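Local coordinates for hydroxyethylphosphonate dioxygenase (Streptomyces albus, PDB 6B9R), which probably uses an active-site iron to cleave 2-hydroxyethylphosphonate oxidatively into hydroxymethylphosphonate, at residues R22-D27 against Q66-N71; G47-V50 against P55-W58. All blocks are in the same frame, centred on the assembly; numbering follows the deposited sequence.

Interaction 1: R22-D27 against Q66-N71; sequences RAAAND and QAWPLN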
loop_
_atom_site.group_PDB
_atom_site.type_symbol
_atom_site.label_atom_id
_atom_site.label_comp_id
_atom_site.label_asym_id
_atom_site.label_seq_id
_atom_site.Cartn_x
_atom_site.Cartn_y
_atom_site.Cartn_z
ATOM N N ARG A 22 3.841 17.823 -12.525
ATOM C CA ARG A 22 5.261 18.135 -12.382
ATOM C C ARG A 22 6.020 16.941 -11.817
ATOM O O ARG A 22 7.126 16.618 -12.270
ATOM C CB ARG A 22 5.451 19.364 -11.485
ATOM C CG ARG A 22 6.914 19.598 -11.070
ATOM C CD ARG A 22 7.809 19.932 -12.268
ATOM N NE ARG A 22 7.638 21.316 -12.691
ATOM C CZ ARG A 22 8.154 21.831 -13.803
ATOM N NH1 ARG A 22 8.867 21.070 -14.623
ATOM N NH2 ARG A 22 7.951 23.109 -14.099
ATOM N N ALA A 23 5.441 16.261 -10.830
ATOM C CA ALA A 23 6.120 15.104 -10.256
ATOM C C ALA A 23 6.325 14.010 -11.299
ATOM O O ALA A 23 7.377 13.363 -11.329
ATOM C CB ALA A 23 5.327 14.568 -9.059
ATOM N N ALA A 24 5.330 13.787 -12.162
ATOM C CA ALA A 24 5.465 12.746 -13.179
ATOM C C ALA A 24 6.574 13.094 -14.156
ATOM O O ALA A 24 7.366 12.228 -14.552
ATOM C CB ALA A 24 4.148 12.555 -13.935
ATOM N N ALA A 25 6.634 14.356 -14.563
ATOM C CA ALA A 25 7.669 14.798 -15.490
ATOM C C ALA A 25 9.050 14.697 -14.851
ATOM O O ALA A 25 9.986 14.171 -15.461
ATOM C CB ALA A 25 7.372 16.223 -15.938
ATOM N N ASN A 26 9.192 15.188 -13.616
ATOM C CA ASN A 26 10.447 15.030 -12.882
ATOM C C ASN A 26 10.884 13.572 -12.828
ATOM O O ASN A 26 12.066 13.258 -13.013
ATOM C CB ASN A 26 10.304 15.562 -11.457
ATOM C CG ASN A 26 10.374 17.066 -11.371
ATOM O OD1 ASN A 26 10.720 17.755 -12.335
ATOM N ND2 ASN A 26 10.064 17.589 -10.195
ATOM N N ASP A 27 9.943 12.663 -12.526
ATOM C CA ASP A 27 10.290 11.255 -12.363
ATOM C C ASP A 27 10.762 10.625 -13.667
ATOM O O ASP A 27 11.568 9.689 -13.640
ATOM C CB ASP A 27 9.094 10.477 -11.806
ATOM C CG ASP A 27 8.829 10.786 -10.349
ATOM O OD1 ASP A 27 9.620 11.525 -9.735
ATOM O OD2 ASP A 27 7.822 10.280 -9.821
ATOM N N GLN A 66 -0.505 7.915 -23.000
ATOM C CA GLN A 66 -0.068 7.344 -24.266
ATOM C C GLN A 66 1.400 7.652 -24.527
ATOM O O GLN A 66 2.154 6.769 -24.954
ATOM C CB GLN A 66 -0.932 7.867 -25.420
ATOM C CG GLN A 66 -2.344 7.311 -25.451
ATOM N N ALA A 67 1.825 8.899 -24.278
ATOM C CA ALA A 67 3.203 9.295 -24.568
ATOM C C ALA A 67 4.201 8.734 -23.563
ATOM O O ALA A 67 5.345 8.442 -23.925
ATOM C CB ALA A 67 3.320 10.819 -24.590
ATOM N N TRP A 68 3.795 8.565 -22.312
ATOM C CA TRP A 68 4.678 8.190 -21.224
ATOM C C TRP A 68 4.240 6.853 -20.643
ATOM O O TRP A 68 3.071 6.468 -20.767
ATOM C CB TRP A 68 4.661 9.244 -20.106
ATOM C CG TRP A 68 5.372 10.528 -20.399
ATOM C CD1 TRP A 68 6.322 10.754 -21.362
ATOM C CD2 TRP A 68 5.181 11.774 -19.717
ATOM N NE1 TRP A 68 6.737 12.071 -21.308
ATOM C CE2 TRP A 68 6.042 12.718 -20.318
ATOM C CE3 TRP A 68 4.357 12.187 -18.665
ATOM C CZ2 TRP A 68 6.113 14.048 -19.889
ATOM C CZ3 TRP A 68 4.422 13.505 -18.243
ATOM C CH2 TRP A 68 5.297 14.421 -18.861
ATOM N N PRO A 69 5.163 6.109 -19.980
ATOM C CA PRO A 69 4.802 4.838 -19.339
ATOM C C PRO A 69 4.133 5.019 -17.983
ATOM O O PRO A 69 4.573 4.468 -16.973
ATOM C CB PRO A 69 6.154 4.132 -19.199
ATOM C CG PRO A 69 7.113 5.245 -18.995
ATOM C CD PRO A 69 6.620 6.339 -19.937
ATOM N N LEU A 70 3.070 5.815 -17.951
ATOM C CA LEU A 70 2.283 5.943 -16.733
ATOM C C LEU A 70 0.804 5.827 -17.080
ATOM O O LEU A 70 0.413 5.732 -18.253
ATOM C CB LEU A 70 2.589 7.255 -15.994
ATOM C CG LEU A 70 2.566 8.603 -16.729
ATOM C CD1 LEU A 70 1.198 8.992 -17.298
ATOM C CD2 LEU A 70 3.062 9.684 -15.789
ATOM N N ASN A 71 -0.019 5.836 -16.032
ATOM C CA ASN A 71 -1.454 5.667 -16.138
ATOM C C ASN A 71 -2.174 6.971 -15.841
ATOM O O ASN A 71 -1.671 7.821 -15.101
ATOM C CB ASN A 71 -1.928 4.583 -15.169
ATOM C CG ASN A 71 -1.183 3.310 -15.371
ATOM O OD1 ASN A 71 -1.449 2.578 -16.325
ATOM N ND2 ASN A 71 -0.206 3.049 -14.507
#

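Interaction 2: G47-V50 against P55-W58; sequences GDYV and PITW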
loop_
_atom_site.group_PDB
_atom_site.type_symbol
_atom_site.label_atom_id
_atom_site.label_comp_id
_atom_site.label_asym_id
_atom_site.label_seq_id
_atom_site.Cartn_x
_atom_site.Cartn_y
_atom_site.Cartn_z
ATOM N N GLY A 47 5.000 25.260 -17.800
ATOM C CA GLY A 47 4.844 25.969 -16.544
ATOM C C GLY A 47 3.434 26.473 -16.301
ATOM O O GLY A 47 3.020 26.624 -15.151
ATOM N N ASP A 48 2.673 26.733 -17.371
ATOM C CA ASP A 48 1.289 27.168 -17.186
ATOM C C ASP A 48 0.390 26.033 -16.713
ATOM O O ASP A 48 -0.598 26.277 -16.009
ATOM C CB ASP A 48 0.748 27.758 -18.477
ATOM C CG ASP A 48 1.480 29.021 -18.881
ATOM O OD1 ASP A 48 1.657 29.906 -18.018
ATOM O OD2 ASP A 48 1.901 29.114 -20.046
ATOM N N TYR A 49 0.702 24.795 -17.092
ATOM C CA TYR A 49 -0.062 23.656 -16.591
ATOM C C TYR A 49 0.363 23.284 -15.179
ATOM O O TYR A 49 -0.469 22.884 -14.354
ATOM C CB TYR A 49 0.112 22.462 -17.527
ATOM C CG TYR A 49 -0.507 22.696 -18.868
ATOM C CD1 TYR A 49 -1.865 22.490 -19.063
ATOM C CD2 TYR A 49 0.250 23.168 -19.932
ATOM C CE1 TYR A 49 -2.449 22.714 -20.281
ATOM C CE2 TYR A 49 -0.328 23.408 -21.161
ATOM C CZ TYR A 49 -1.680 23.171 -21.329
ATOM O OH TYR A 49 -2.276 23.395 -22.542
ATOM N N VAL A 50 1.655 23.398 -14.892
ATOM C CA VAL A 50 2.153 23.049 -13.571
ATOM C C VAL A 50 1.801 24.120 -12.541
ATOM O O VAL A 50 1.614 23.808 -11.361
ATOM C CB VAL A 50 3.665 22.793 -13.665
ATOM C CG1 VAL A 50 4.318 22.896 -12.303
ATOM C CG2 VAL A 50 3.912 21.414 -14.277
ATOM N N PRO A 55 -5.868 24.709 -17.182
ATOM C CA PRO A 55 -6.406 23.498 -16.561
ATOM C C PRO A 55 -5.806 22.262 -17.200
ATOM O O PRO A 55 -5.449 22.248 -18.380
ATOM C CB PRO A 55 -7.912 23.585 -16.837
ATOM C CG PRO A 55 -8.115 24.833 -17.682
ATOM C CD PRO A 55 -6.784 25.257 -18.193
ATOM N N ILE A 56 -5.681 21.215 -16.397
ATOM C CA ILE A 56 -5.237 19.927 -16.897
ATOM C C ILE A 56 -6.479 19.126 -17.255
ATOM O O ILE A 56 -7.296 18.812 -16.383
ATOM C CB ILE A 56 -4.371 19.202 -15.864
ATOM C CG1 ILE A 56 -3.066 19.969 -15.686
ATOM C CG2 ILE A 56 -4.103 17.759 -16.306
ATOM C CD1 ILE A 56 -2.280 19.487 -14.501
ATOM N N THR A 57 -6.642 18.825 -18.539
ATOM C CA THR A 57 -7.865 18.190 -18.996
ATOM C C THR A 57 -7.703 16.676 -19.040
ATOM O O THR A 57 -6.599 16.132 -18.963
ATOM C CB THR A 57 -8.265 18.718 -20.373
ATOM O OG1 THR A 57 -7.246 18.395 -21.328
ATOM C CG2 THR A 57 -8.441 20.219 -20.323
ATOM N N TRP A 58 -8.841 15.990 -19.157
ATOM C CA TRP A 58 -8.807 14.553 -19.389
ATOM C C TRP A 58 -8.119 14.237 -20.707
ATOM O O TRP A 58 -7.457 13.200 -20.834
ATOM C CB TRP A 58 -10.229 13.988 -19.363
ATOM C CG TRP A 58 -10.306 12.524 -19.676
ATOM C CD1 TRP A 58 -10.895 11.941 -20.769
ATOM C CD2 TRP A 58 -9.766 11.453 -18.894
ATOM N NE1 TRP A 58 -10.753 10.578 -20.711
ATOM C CE2 TRP A 58 -10.067 10.250 -19.571
ATOM C CE3 TRP A 58 -9.060 11.394 -17.693
ATOM C CZ2 TRP A 58 -9.684 9.003 -19.082
ATOM C CZ3 TRP A 58 -8.683 10.147 -17.203
ATOM C CH2 TRP A 58 -8.996 8.973 -17.900
#

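Interaction 1: R22-D27 against Q66-N71
A24 and A25, consecutive on helix 10-27, receive two apolar side chains from the turn that follows helix 58-67. The tighter approach is A24 CB to L70 CD2, at 3.6 Å, one methyl against one leucine branch. Beside it the six-membered end of the W68 indole meets A25: W68 CH2 lies 4.0 Å from A25 CB and 4.1 Å from A25 CA, while W68 CZ3 is a looser 4.4 Å from A24 CB. Both methyls approach the indole obliquely. No hydrogen bond crosses, so the 128 Å² buried here, both sides summed, is closed by apolar packing.

W68 is the first residue to leave helical geometry, and P69 then centres an inverse gamma turn, with a weak bond from L70 N to W68 O (2.9 Å). This turn delivers both side chains to the same helix. L70 reaches A24 with CG lying between its backbone N and carbonyl carbon (chi1 50°). The arrangement joins the last turns of helix 10-27 to the turn that leaves helix 58-67, within the N-terminal helical region. Further out, W68 NE1 is hydrogen-bonded to D38 and the indole touches A35 and L39 of helix 32-39, while F46 packs on A25. L70 also packs on R123 of the second subunit.

Interaction 2: G47-V50 against P55-W58
Y49, on helix 46-51, meets P55 and I56 of the loop leading into helix 58-67; the CA atoms of Y49 and P55 are 6.3 Å apart. One residue earlier, D48 helps hold the turn between the segments: its backbone is hydrogen-bonded with L54, and its carboxylate forms a salt bridge with R53. At Y49, CG stands anti to the carbonyl carbon (chi1 -67°), and the ring presents one edge to the loop. The P55 carbonyl oxygen lies at that edge, in the ring plane, 3.6 Å from Y49 CE1 and 3.7 Å from Y49 CD1, so aromatic C-H groups rather than the ring face meet the oxygen. I56 comes in near the same edge, with CG1 4.4 Å from Y49 CD1. Its extended outer torsion (chi2 169°) carries CD1 to 3.9 Å from Y49 O. V50 directs its CB away from the loop. L21 of helix 10-27 touches both Y49 and I56. The loop thus links the third and fourth helices of an N-terminal helical bundle, with T57 N-capping the fourth through a hydrogen bond from L60 N to OG1; this succession of short helices resembles, and probably matches, a Cro/C1-type domain like the one later in the chain.

Interaction 2 is nested along the chain within the loop that interaction 1 closes, and their centres lie 14 Å apart on the same side of the chain's centre. Interaction 2 spans the link from helix 46-51 to helix 58-67; interaction 1 brings the turn just past helix 58-67 back to helix 10-27. The two meet directly where R22 NE packs 3.7 Å from V50 CG1. Interaction 1 thus closes the chain across the N-terminal helical region, separate from the two antiparallel sheets, while interaction 2 fixes a local link inside it. Interaction 1 also borders the second subunit, and A25's side chain is about 12 Å from a bound 2-hydroxyethylphosphonate.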